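PDB 4O6R: aldehyde dehydrogenase from Burkholderia cenocepacia, which probably oxidises aldehydes to carboxylic acids, with NAD(P)+ as the electron acceptor. Local coordinates for residues I28-P33 with T40-A45; A114-Y119 with F162-M167; A272-A277 with E307-L312; L341-V346 with D384-E389. All coordinates share one frame; numbering follows the deposited sequence.

Contact 1: residues I28-P33 with T40-A45; sequences IDVLNP and TKIAAA
Ile28 and Asp29 pair with Ile42 and Lys41 across the two antiparallel strands of a beta hairpin near the N-terminus. Two backbone bonds join Ile28 and Ile42 in a hydrogen-bonded pair: Ile28 N reaches Ile42 O at 3.0 Å and Ile42 N reaches Ile28 O at 2.9 Å. A further single bond runs from Val30 N to Thr40 O. Asp29 and Lys41, next along the strands, form a non-hydrogen-bonded pair, and their side chains lie side by side on one face. The lysine chain runs straight until it bends at its last torsion (chi4 -68°), which brings NZ to the syn lone pair of Asp29 OD1 at 2.6 Å in a salt bridge. A water bridges the pair, accepting from Lys41 NZ and donating to Asp29 OD2. The other face is largely apolar. Val30 and Ile42 cross at about a right angle, with Val30 CG2 3.9 Å from Ile42 CG2, and Ala44 CB lies 3.7 Å from Ile28 CD1. Leu187 of helix 187-199 covers Val30, Thr40 and Ile42, and Ile28 comes within about 4 Å of the side chain of the AMP-binding Glu183. This is a two-stranded hairpin with one charged and one largely apolar face, laid against the nucleotide-binding part of the fold.

Contact 2: residues A114-Y119 with F162-M167; sequences AACFRY and FTSWKM
The backbone of Ser164, rather than a side-chain tip, covers the ring of Phe117: Ser164 CA sits 3.7 Å from the ring centroid and 21° off its normal, a CH-pi contact made by an alpha carbon. It stands over the rim side of the face. Ser164 CB adds to the cover, 3.5 Å from Phe117 CE2. This closeness is possible because the axes of the two segments run at 18° to each other and come within 8.3 Å, and a small residue faces the ring. Around the rest of the ring, Met167 CB approaches the edge near the ring plane at 4.2 Å from Phe117 CE1, and the Thr163 carbonyl oxygen comes in obliquely at 3.5 Å from Phe117 CZ.

Cys116 fills the adjoining position. Its sulfur is swung anti to the backbone N (chi1 -173°) and lies obliquely beside the indole, with Cys116 SG 3.9 Å from Trp165 CD1, a sulfur-aromatic contact. Cys116 CB meanwhile lies 3.3 Å from Ser164 OG. That hydroxyl is turned back along its own helix to bond Met161 O, just as Thr163 OG1 bonds Leu160 O. Beyond the pair, Leu76, Leu79 and Ile83 of helix 69-85 and Met196 of helix 187-199 also touch Phe117, and Phe456 meets Trp165 edge-to-face.

No clear hydrogen bond crosses between the segments. With both buried hydroxyls bonded within their own helix, the chemistry implies an interface held chiefly by close packing, with CH-pi and sulfur-aromatic contacts.

Contact 3: residues A272-A277 with E307-L312; sequences AAINGA and ERFVAL
Ile274 and Ala277 of helix 270-282 meet Arg308, Phe309 and Leu312 of helix 302-315 in a helix-helix contact on the outer part of the domain built on the seven-stranded mixed sheet. The segment axes are inclined at 40° and come within 9.8 Å. Ile274 has the largest share of the contact and splits its two branches. Its CD1 lies over one face of the Arg308 guanidinium, 3.4 Å above the plane and toward its rim, with Arg308 NE 3.5 Å away; the two side chains cross at about a right angle. The arginine bends at chi3 (71°), which folds its flat end over the methyl, and its NH2 bonds a glycerol that probably comes from the crystallisation liquor. The other branch, Ile274 CG2, points between Phe309 and Leu312, 4.2 Å from Leu312 CD2 and 4.3 Å from Phe309 CB. One turn on, Ala277 CB approaches the Phe309 ring obliquely, at 3.7 Å from Phe309 CE1. No hydrogen bond links the segments. Phe305 continues the apolar seam against Ala273, Ile274 and Ala277, while Phe309 also reaches Ile376 of strand 375-378. The two neighbouring helices pack side by side, as in the helical layer that flanks the sheet of an alpha/beta domain.

Contact 4: residues L341-V346 with D384-E389; sequences LSYVDV and DRVAQE
The polar part of this contact centres on Glu389 OE1, which accepts from both segments. Tyr343 OH donates to it at 2.6 Å, meeting the anti lone pair of Glu389 OE1, and the oxygen lies in the plane of the tyrosine ring while the ring and carboxylate planes stand 78° apart. The syn lone pair of the same oxygen takes Arg385 NH2 at 2.9 Å. The arginine grips side-on, since Arg385 NE also donates to Glu389 OE2 at 2.9 Å, though this bond is tilted 34° out of the carboxylate plane. The two-point salt bridge fixes the rotation of the carboxylate and presents OE1 to the tyrosine; the adjacent positive charge would be expected to stabilise the ionised form of Glu389. A weak hydrogen bond links Tyr343 OH to Arg339 as well.

Van der Waals contacts flank this cluster. Val346 crosses Arg385 at about a right angle, with Val346 CG1 3.8 Å from Arg385 CB and Val346 CG2 3.6 Å from Arg385 NH1. Tyr343 and Val386 slide past each other in opposite directions: Val386 CG1 lies 3.6 Å from the backbone Tyr343 O and makes an apolar contact with Tyr343 CD1 at 4.0 Å.

The short, weakly bonded helix 385-388 thus lies against helix 334-349. Phe395 of strand 395-401 touches both Val344 and Val386, Thr397 of that strand bonds Val386 O, and Lys259, just before strand 261-264, bonds the carbonyls of Val386 and Glu389.

Overall arrangement
The four contacts follow one another along the chain without interleaving, and none touches another. Contact 1, the N-terminal hairpin, and contact 2, between helices 102-123 and 159-172, have centres about 24 Å apart; both lie near helix 187-199, on the AMP-binding side of the subunit. Contacts 3 and 4, with centres about 22 Å apart, belong to the part built on the seven-stranded sheet, and the successive helices 302-315 and 334-349 connect them. Contacts 1 and 3 are the farthest apart, at about 38 Å between centres. The contacts thus sample both the nucleotide-binding and the second alpha/beta portion of the aldehyde dehydrogenase fold, between which the family's active site typically lies.

Contact 1: residues I28-P33 with T40-A45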
loop_
_atom_site.group_PDB
_atom_site.type_symbol
_atom_site.label_atom_id
_atom_site.label_comp_id
_atom_site.label_asym_id
_atom_site.label_seq_id
_atom_site.Cartn_x
_atom_site.Cartn_y
_atom_site.Cartn_z
ATOM N N ILE A 28 29.353 35.242 -9.912
ATOM C CA ILE A 28 29.248 35.418 -8.472
ATOM C C ILE A 28 30.503 34.868 -7.791
ATOM O O ILE A 28 30.986 33.796 -8.160
ATOM C CB ILE A 28 28.003 34.721 -7.954
ATOM C CG1 ILE A 28 26.771 35.537 -8.386
ATOM C CG2 ILE A 28 28.058 34.613 -6.445
ATOM C CD1 ILE A 28 25.441 34.836 -8.205
ATOM N N ASP A 29 31.032 35.609 -6.816
ATOM C CA ASP A 29 32.216 35.153 -6.079
ATOM C C ASP A 29 31.791 34.140 -5.007
ATOM O O ASP A 29 30.833 34.386 -4.275
ATOM C CB ASP A 29 32.948 36.324 -5.406
ATOM C CG ASP A 29 33.783 37.164 -6.365
ATOM O OD1 ASP A 29 33.797 36.957 -7.595
ATOM O OD2 ASP A 29 34.464 38.069 -5.852
ATOM N N VAL A 30 32.497 33.009 -4.939
ATOM C CA VAL A 30 32.228 31.969 -3.953
ATOM C C VAL A 30 33.332 32.046 -2.932
ATOM O O VAL A 30 34.509 31.970 -3.284
ATOM C CB VAL A 30 32.199 30.575 -4.566
ATOM C CG1 VAL A 30 31.981 29.514 -3.482
ATOM C CG2 VAL A 30 31.095 30.515 -5.620
ATOM N N LEU A 31 32.945 32.216 -1.678
ATOM C CA LEU A 31 33.893 32.462 -0.605
ATOM C C LEU A 31 34.144 31.213 0.242
ATOM O O LEU A 31 33.249 30.346 0.410
ATOM C CB LEU A 31 33.452 33.645 0.278
ATOM C CG LEU A 31 33.132 34.961 -0.446
ATOM C CD1 LEU A 31 32.811 36.072 0.541
ATOM C CD2 LEU A 31 34.319 35.350 -1.307
ATOM N N ASN A 32 35.362 31.140 0.758
ATOM C CA ASN A 32 35.745 30.173 1.760
ATOM C C ASN A 32 35.458 30.774 3.133
ATOM O O ASN A 32 36.096 31.739 3.517
ATOM C CB ASN A 32 37.236 29.873 1.630
ATOM C CG ASN A 32 37.724 28.843 2.639
ATOM O OD1 ASN A 32 37.034 28.518 3.607
ATOM N ND2 ASN A 32 38.926 28.304 2.392
ATOM N N PRO A 33 34.507 30.201 3.887
ATOM C CA PRO A 33 34.177 30.751 5.213
ATOM C C PRO A 33 35.254 30.622 6.294
ATOM O O PRO A 33 35.156 31.281 7.325
ATOM C CB PRO A 33 32.918 30.009 5.595
ATOM C CG PRO A 33 33.005 28.712 4.862
ATOM C CD PRO A 33 33.789 28.953 3.605
ATOM N N THR A 40 36.546 30.801 -6.082
ATOM C CA THR A 40 36.404 30.913 -7.518
ATOM C C THR A 40 35.223 31.812 -7.801
ATOM O O THR A 40 34.455 32.148 -6.894
ATOM C CB THR A 40 36.126 29.531 -8.166
ATOM O OG1 THR A 40 36.024 29.667 -9.589
ATOM C CG2 THR A 40 34.767 28.898 -7.624
ATOM N N LYS A 41 35.063 32.170 -9.069
ATOM C CA LYS A 41 33.832 32.775 -9.550
ATOM C C LYS A 41 33.004 31.678 -10.204
ATOM O O LYS A 41 33.567 30.782 -10.832
ATOM C CB LYS A 41 34.144 33.887 -10.584
ATOM C CG LYS A 41 35.106 34.951 -10.072
ATOM C CD LYS A 41 35.328 36.056 -11.106
ATOM C CE LYS A 41 36.052 37.241 -10.495
ATOM N NZ LYS A 41 35.207 37.950 -9.489
ATOM N N ILE A 42 31.680 31.728 -10.042
ATOM C CA ILE A 42 30.790 30.838 -10.785
ATOM C C ILE A 42 29.950 31.641 -11.775
ATOM O O ILE A 42 29.725 32.827 -11.584
ATOM C CB ILE A 42 29.796 30.083 -9.878
ATOM C CG1 ILE A 42 29.057 31.044 -8.951
ATOM C CG2 ILE A 42 30.510 28.983 -9.106
ATOM C CD1 ILE A 42 27.698 30.551 -8.544
ATOM N N ALA A 43 29.474 30.985 -12.820
ATOM C CA ALA A 43 28.487 31.594 -13.681
ATOM C C ALA A 43 27.196 31.909 -12.892
ATOM O O ALA A 43 26.767 31.121 -12.042
ATOM C CB ALA A 43 28.224 30.701 -14.876
ATOM N N ALA A 44 26.621 33.091 -13.135
ATOM C CA ALA A 44 25.434 33.576 -12.407
ATOM C C ALA A 44 24.181 33.529 -13.285
ATOM O O ALA A 44 23.957 34.406 -14.138
ATOM C CB ALA A 44 25.675 34.995 -11.924
ATOM N N ALA A 45 23.355 32.513 -13.077
ATOM C CA ALA A 45 22.134 32.356 -13.872
ATOM C C ALA A 45 21.143 33.466 -13.595
ATOM O O ALA A 45 20.923 33.850 -12.435
ATOM C CB ALA A 45 21.490 31.000 -13.597
HETATM O O HOH W 1 37.117 38.091 -7.194
#

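Contact 2: residues A114-Y119 with F162-M167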
loop_
_atom_site.group_PDB
_atom_site.type_symbol
_atom_site.label_atom_id
_atom_site.label_comp_id
_atom_site.label_asym_id
_atom_site.label_seq_id
_atom_site.Cartn_x
_atom_site.Cartn_y
_atom_site.Cartn_z
ATOM N N ALA A 114 25.078 9.665 -0.988
ATOM C CA ALA A 114 25.114 8.375 -1.681
ATOM C C ALA A 114 23.928 7.455 -1.295
ATOM O O ALA A 114 23.279 6.861 -2.155
ATOM C CB ALA A 114 26.444 7.690 -1.442
ATOM N N ALA A 115 23.664 7.353 -0.009
ATOM C CA ALA A 115 22.602 6.497 0.505
ATOM C C ALA A 115 21.245 6.900 -0.035
ATOM O O ALA A 115 20.426 6.047 -0.372
ATOM C CB ALA A 115 22.577 6.534 2.024
ATOM N N CYS A 116 21.003 8.197 -0.134
ATOM C CA CYS A 116 19.718 8.685 -0.620
ATOM C C CYS A 116 19.550 8.435 -2.116
ATOM O O CYS A 116 18.506 7.973 -2.532
ATOM C CB CYS A 116 19.540 10.164 -0.289
ATOM S SG CYS A 116 17.880 10.806 -0.667
ATOM N N PHE A 117 20.585 8.709 -2.931
ATOM C CA PHE A 117 20.495 8.377 -4.337
ATOM C C PHE A 117 20.321 6.853 -4.488
ATOM O O PHE A 117 19.558 6.426 -5.337
ATOM C CB PHE A 117 21.711 8.860 -5.122
ATOM C CG PHE A 117 21.634 10.317 -5.535
ATOM C CD1 PHE A 117 20.616 10.774 -6.359
ATOM C CD2 PHE A 117 22.613 11.217 -5.131
ATOM C CE1 PHE A 117 20.573 12.103 -6.753
ATOM C CE2 PHE A 117 22.563 12.550 -5.535
ATOM C CZ PHE A 117 21.539 12.985 -6.354
ATOM N N ARG A 118 21.015 6.053 -3.677
ATOM C CA ARG A 118 20.900 4.604 -3.812
ATOM C C ARG A 118 19.479 4.153 -3.465
ATOM O O ARG A 118 18.902 3.370 -4.201
ATOM C CB ARG A 118 21.930 3.862 -2.983
ATOM C CG ARG A 118 21.800 2.355 -3.078
ATOM C CD ARG A 118 22.989 1.657 -2.454
ATOM N NE ARG A 118 24.236 2.001 -3.137
ATOM C CZ ARG A 118 25.247 2.687 -2.606
ATOM N NH1 ARG A 118 25.198 3.131 -1.359
ATOM N NH2 ARG A 118 26.352 2.898 -3.343
ATOM N N TYR A 119 18.916 4.690 -2.376
ATOM C CA TYR A 119 17.526 4.372 -2.003
ATOM C C TYR A 119 16.590 4.629 -3.190
ATOM O O TYR A 119 15.805 3.770 -3.567
ATOM C CB TYR A 119 17.085 5.181 -0.785
ATOM C CG TYR A 119 15.670 4.908 -0.356
ATOM C CD1 TYR A 119 15.388 3.903 0.555
ATOM C CD2 TYR A 119 14.611 5.653 -0.858
ATOM C CE1 TYR A 119 14.102 3.654 0.987
ATOM C CE2 TYR A 119 13.300 5.417 -0.416
ATOM C CZ TYR A 119 13.055 4.404 0.491
ATOM O OH TYR A 119 11.760 4.141 0.931
ATOM N N PHE A 162 21.430 17.826 -0.097
ATOM C CA PHE A 162 20.192 18.275 -0.738
ATOM C C PHE A 162 20.087 17.871 -2.187
ATOM O O PHE A 162 18.967 17.706 -2.671
ATOM C CB PHE A 162 20.001 19.796 -0.637
ATOM C CG PHE A 162 19.649 20.275 0.738
ATOM C CD1 PHE A 162 18.891 19.515 1.581
ATOM C CD2 PHE A 162 20.068 21.512 1.160
ATOM C CE1 PHE A 162 18.586 19.964 2.852
ATOM C CE2 PHE A 162 19.746 21.975 2.399
ATOM C CZ PHE A 162 18.999 21.211 3.252
ATOM N N THR A 163 21.213 17.709 -2.894
ATOM C CA THR A 163 21.136 17.193 -4.275
ATOM C C THR A 163 20.394 15.877 -4.314
ATOM O O THR A 163 19.554 15.649 -5.194
ATOM C CB THR A 163 22.507 17.018 -4.988
ATOM O OG1 THR A 163 23.297 15.988 -4.382
ATOM C CG2 THR A 163 23.287 18.327 -4.987
ATOM N N SER A 164 20.711 15.005 -3.367
ATOM C CA SER A 164 20.089 13.691 -3.286
ATOM C C SER A 164 18.657 13.764 -2.765
ATOM O O SER A 164 17.767 13.110 -3.312
ATOM C CB SER A 164 20.925 12.743 -2.440
ATOM O OG SER A 164 20.878 13.071 -1.051
ATOM N N TRP A 165 18.406 14.557 -1.733
ATOM C CA TRP A 165 17.038 14.628 -1.184
ATOM C C TRP A 165 16.015 15.133 -2.215
ATOM O O TRP A 165 14.888 14.663 -2.283
ATOM C CB TRP A 165 16.999 15.545 0.025
ATOM C CG TRP A 165 17.651 15.017 1.249
ATOM C CD1 TRP A 165 18.578 14.011 1.354
ATOM C CD2 TRP A 165 17.446 15.504 2.571
ATOM N NE1 TRP A 165 18.952 13.841 2.676
ATOM C CE2 TRP A 165 18.272 14.750 3.436
ATOM C CE3 TRP A 165 16.588 16.473 3.120
ATOM C CZ2 TRP A 165 18.260 14.934 4.832
ATOM C CZ3 TRP A 165 16.599 16.676 4.513
ATOM C CH2 TRP A 165 17.430 15.908 5.341
ATOM N N LYS A 166 16.439 16.118 -2.991
ATOM C CA LYS A 166 15.629 16.704 -4.047
ATOM C C LYS A 166 15.540 15.863 -5.312
ATOM O O LYS A 166 14.442 15.518 -5.787
ATOM C CB LYS A 166 16.230 18.038 -4.433
ATOM C CG LYS A 166 16.134 19.076 -3.355
ATOM C CD LYS A 166 14.719 19.520 -3.175
ATOM C CE LYS A 166 14.414 19.567 -1.715
ATOM N NZ LYS A 166 12.956 19.771 -1.492
ATOM N N MET A 167 16.697 15.546 -5.867
ATOM C CA MET A 167 16.739 14.944 -7.174
ATOM C C MET A 167 16.471 13.453 -7.165
ATOM O O MET A 167 15.978 12.929 -8.160
ATOM C CB MET A 167 18.055 15.252 -7.893
ATOM C CG MET A 167 18.208 16.745 -8.140
ATOM S SD MET A 167 19.440 17.139 -9.404
ATOM C CE MET A 167 20.950 17.012 -8.434
#

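Contact 3: residues A272-A277 with E307-L312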
loop_
_atom_site.group_PDB
_atom_site.type_symbol
_atom_site.label_atom_id
_atom_site.label_comp_id
_atom_site.label_asym_id
_atom_site.label_seq_id
_atom_site.Cartn_x
_atom_site.Cartn_y
_atom_site.Cartn_z
ATOM N N ALA A 272 23.475 9.815 27.672
ATOM C CA ALA A 272 22.929 9.796 26.308
ATOM C C ALA A 272 22.340 11.136 25.909
ATOM O O ALA A 272 22.589 11.595 24.807
ATOM C CB ALA A 272 21.884 8.688 26.168
ATOM N N ALA A 273 21.600 11.780 26.805
ATOM C CA ALA A 273 20.902 13.007 26.479
ATOM C C ALA A 273 21.826 14.210 26.354
ATOM O O ALA A 273 21.601 15.082 25.537
ATOM C CB ALA A 273 19.780 13.270 27.496
ATOM N N ILE A 274 22.876 14.256 27.158
ATOM C CA ILE A 274 23.840 15.337 27.051
ATOM C C ILE A 274 24.564 15.237 25.712
ATOM O O ILE A 274 24.716 16.234 24.989
ATOM C CB ILE A 274 24.824 15.285 28.234
ATOM C CG1 ILE A 274 24.109 15.694 29.518
ATOM C CG2 ILE A 274 26.006 16.192 27.998
ATOM C CD1 ILE A 274 24.757 15.133 30.763
ATOM N N ASN A 275 25.000 14.034 25.361
ATOM C CA ASN A 275 25.615 13.834 24.050
ATOM C C ASN A 275 24.640 14.106 22.923
ATOM O O ASN A 275 25.006 14.742 21.922
ATOM C CB ASN A 275 26.212 12.428 23.925
ATOM C CG ASN A 275 27.512 12.292 24.685
ATOM O OD1 ASN A 275 27.611 11.519 25.654
ATOM N ND2 ASN A 275 28.518 13.020 24.263
ATOM N N GLY A 276 23.391 13.678 23.108
ATOM C CA GLY A 276 22.361 13.906 22.119
ATOM C C GLY A 276 22.103 15.377 21.882
ATOM O O GLY A 276 21.940 15.800 20.739
ATOM N N ALA A 277 22.031 16.135 22.973
ATOM C CA ALA A 277 21.805 17.596 22.901
ATOM C C ALA A 277 22.923 18.308 22.164
ATOM O O ALA A 277 22.660 19.212 21.344
ATOM C CB ALA A 277 21.657 18.183 24.297
ATOM N N GLU A 307 25.553 21.597 33.849
ATOM C CA GLU A 307 26.948 21.628 34.234
ATOM C C GLU A 307 27.784 20.751 33.308
ATOM O O GLU A 307 28.893 21.147 32.877
ATOM C CB GLU A 307 27.129 21.219 35.691
ATOM C CG GLU A 307 28.538 21.431 36.194
ATOM C CD GLU A 307 28.686 21.073 37.658
ATOM O OE1 GLU A 307 27.722 20.508 38.235
ATOM O OE2 GLU A 307 29.772 21.333 38.225
ATOM N N ARG A 308 27.265 19.571 32.984
ATOM C CA ARG A 308 27.978 18.679 32.090
ATOM C C ARG A 308 27.916 19.151 30.617
ATOM O O ARG A 308 28.897 19.100 29.904
ATOM C CB ARG A 308 27.430 17.254 32.233
ATOM C CG ARG A 308 27.815 16.648 33.581
ATOM C CD ARG A 308 26.921 15.497 33.946
ATOM N NE ARG A 308 27.190 14.346 33.090
ATOM C CZ ARG A 308 26.560 13.179 33.176
ATOM N NH1 ARG A 308 25.562 13.000 34.026
ATOM N NH2 ARG A 308 26.887 12.214 32.356
ATOM N N PHE A 309 26.753 19.608 30.200
ATOM C CA PHE A 309 26.521 20.069 28.829
ATOM C C PHE A 309 27.330 21.316 28.475
ATOM O O PHE A 309 27.924 21.389 27.381
ATOM C CB PHE A 309 25.028 20.331 28.642
ATOM C CG PHE A 309 24.636 20.791 27.266
ATOM C CD1 PHE A 309 24.883 20.017 26.162
ATOM C CD2 PHE A 309 23.974 21.972 27.103
ATOM C CE1 PHE A 309 24.516 20.436 24.891
ATOM C CE2 PHE A 309 23.570 22.400 25.844
ATOM C CZ PHE A 309 23.853 21.647 24.741
ATOM N N VAL A 310 27.370 22.279 29.404
ATOM C CA VAL A 310 28.182 23.486 29.226
ATOM C C VAL A 310 29.669 23.105 29.137
ATOM O O VAL A 310 30.384 23.572 28.263
ATOM C CB VAL A 310 27.927 24.518 30.347
ATOM C CG1 VAL A 310 28.919 25.648 30.275
ATOM C CG2 VAL A 310 26.530 25.103 30.228
ATOM N N ALA A 311 30.116 22.195 29.991
ATOM C CA ALA A 311 31.512 21.747 29.936
ATOM C C ALA A 311 31.841 21.127 28.602
ATOM O O ALA A 311 32.834 21.490 28.001
ATOM C CB ALA A 311 31.849 20.795 31.074
ATOM N N LEU A 312 30.980 20.232 28.113
ATOM C CA LEU A 312 31.207 19.596 26.806
ATOM C C LEU A 312 31.267 20.635 25.674
ATOM O O LEU A 312 32.157 20.606 24.832
ATOM C CB LEU A 312 30.101 18.581 26.517
ATOM C CG LEU A 312 30.129 17.884 25.164
ATOM C CD1 LEU A 312 31.469 17.208 24.962
ATOM C CD2 LEU A 312 28.981 16.902 25.113
#

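Contact 4: residues L341-V346 with D384-E389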
loop_
_atom_site.group_PDB
_atom_site.type_symbol
_atom_site.label_atom_id
_atom_site.label_comp_id
_atom_site.label_asym_id
_atom_site.label_seq_id
_atom_site.Cartn_x
_atom_site.Cartn_y
_atom_site.Cartn_z
ATOM N N LEU A 341 25.565 36.796 16.064
ATOM C CA LEU A 341 26.113 37.678 17.072
ATOM C C LEU A 341 25.040 38.681 17.542
ATOM O O LEU A 341 24.916 38.965 18.746
ATOM C CB LEU A 341 27.378 38.387 16.550
ATOM C CG LEU A 341 28.555 37.453 16.258
ATOM C CD1 LEU A 341 29.769 38.201 15.679
ATOM C CD2 LEU A 341 28.928 36.697 17.519
ATOM N N SER A 342 24.225 39.168 16.611
ATOM C CA SER A 342 23.125 40.070 16.971
ATOM C C SER A 342 22.129 39.383 17.953
ATOM O O SER A 342 21.648 40.025 18.894
ATOM C CB SER A 342 22.429 40.564 15.706
ATOM O OG SER A 342 21.276 41.347 16.016
ATOM N N TYR A 343 21.859 38.085 17.750
ATOM C CA TYR A 343 20.964 37.345 18.636
ATOM C C TYR A 343 21.569 37.126 20.024
ATOM O O TYR A 343 20.829 37.090 21.002
ATOM C CB TYR A 343 20.506 36.027 18.033
ATOM C CG TYR A 343 19.288 36.139 17.142
ATOM C CD1 TYR A 343 18.072 36.540 17.671
ATOM C CD2 TYR A 343 19.349 35.863 15.773
ATOM C CE1 TYR A 343 16.939 36.634 16.888
ATOM C CE2 TYR A 343 18.221 35.964 14.964
ATOM C CZ TYR A 343 17.008 36.334 15.548
ATOM O OH TYR A 343 15.845 36.464 14.823
ATOM N N VAL A 344 22.898 37.014 20.126
ATOM C CA VAL A 344 23.534 37.013 21.462
ATOM C C VAL A 344 23.208 38.323 22.212
ATOM O O VAL A 344 22.829 38.287 23.379
ATOM C CB VAL A 344 25.083 36.802 21.399
ATOM C CG1 VAL A 344 25.710 36.962 22.773
ATOM C CG2 VAL A 344 25.410 35.451 20.817
ATOM N N ASP A 345 23.334 39.466 21.529
ATOM C CA ASP A 345 22.999 40.782 22.106
ATOM C C ASP A 345 21.546 40.808 22.523
ATOM O O ASP A 345 21.248 41.179 23.647
ATOM C CB ASP A 345 23.249 41.930 21.118
ATOM C CG ASP A 345 24.722 42.126 20.794
ATOM O OD1 ASP A 345 25.580 41.639 21.552
ATOM O OD2 ASP A 345 25.024 42.743 19.753
ATOM N N VAL A 346 20.672 40.327 21.638
ATOM C CA VAL A 346 19.237 40.238 21.924
ATOM C C VAL A 346 18.999 39.390 23.180
ATOM O O VAL A 346 18.232 39.766 24.051
ATOM C CB VAL A 346 18.424 39.689 20.718
ATOM C CG1 VAL A 346 16.969 39.448 21.106
ATOM C CG2 VAL A 346 18.464 40.657 19.553
ATOM N N ASP A 384 10.520 34.643 24.940
ATOM C CA ASP A 384 11.628 35.494 24.554
ATOM C C ASP A 384 12.010 35.274 23.085
ATOM O O ASP A 384 11.809 34.180 22.536
ATOM C CB ASP A 384 12.830 35.263 25.458
ATOM C CG ASP A 384 12.590 35.751 26.889
ATOM O OD1 ASP A 384 11.695 36.616 27.126
ATOM O OD2 ASP A 384 13.312 35.272 27.786
ATOM N N ARG A 385 12.574 36.313 22.472
ATOM C CA ARG A 385 12.978 36.248 21.075
ATOM C C ARG A 385 13.833 35.025 20.733
ATOM O O ARG A 385 13.556 34.340 19.743
ATOM C CB ARG A 385 13.665 37.537 20.621
ATOM C CG ARG A 385 12.728 38.765 20.586
ATOM C CD ARG A 385 13.331 39.978 19.880
ATOM N NE ARG A 385 13.658 39.664 18.493
ATOM C CZ ARG A 385 14.535 40.308 17.718
ATOM N NH1 ARG A 385 15.225 41.351 18.161
ATOM N NH2 ARG A 385 14.727 39.886 16.470
ATOM N N VAL A 386 14.851 34.724 21.538
ATOM C CA VAL A 386 15.754 33.630 21.181
ATOM C C VAL A 386 15.138 32.261 21.434
ATOM O O VAL A 386 15.709 31.252 21.032
ATOM C CB VAL A 386 17.175 33.709 21.803
ATOM C CG1 VAL A 386 17.906 34.951 21.331
ATOM C CG2 VAL A 386 17.148 33.583 23.316
ATOM N N ALA A 387 13.992 32.245 22.109
ATOM C CA ALA A 387 13.194 31.050 22.305
ATOM C C ALA A 387 12.124 30.900 21.232
ATOM O O ALA A 387 11.486 29.868 21.186
ATOM C CB ALA A 387 12.536 31.095 23.684
ATOM N N GLN A 388 11.939 31.913 20.379
ATOM C CA GLN A 388 10.887 31.918 19.357
ATOM C C GLN A 388 11.429 31.939 17.935
ATOM O O GLN A 388 10.885 31.274 17.054
ATOM C CB GLN A 388 9.949 33.118 19.534
ATOM C CG GLN A 388 9.063 33.030 20.753
ATOM C CD GLN A 388 7.984 31.968 20.582
ATOM O OE1 GLN A 388 7.393 31.820 19.511
ATOM N NE2 GLN A 388 7.754 31.208 21.615
ATOM N N GLU A 389 12.502 32.684 17.709
ATOM C CA GLU A 389 12.974 32.963 16.368
ATOM C C GLU A 389 14.117 32.039 15.997
ATOM O O GLU A 389 14.939 31.694 16.844
ATOM C CB GLU A 389 13.415 34.432 16.282
ATOM C CG GLU A 389 12.283 35.386 16.603
ATOM C CD GLU A 389 12.687 36.856 16.628
ATOM O OE1 GLU A 389 13.736 37.210 16.066
ATOM O OE2 GLU A 389 11.934 37.663 17.219
#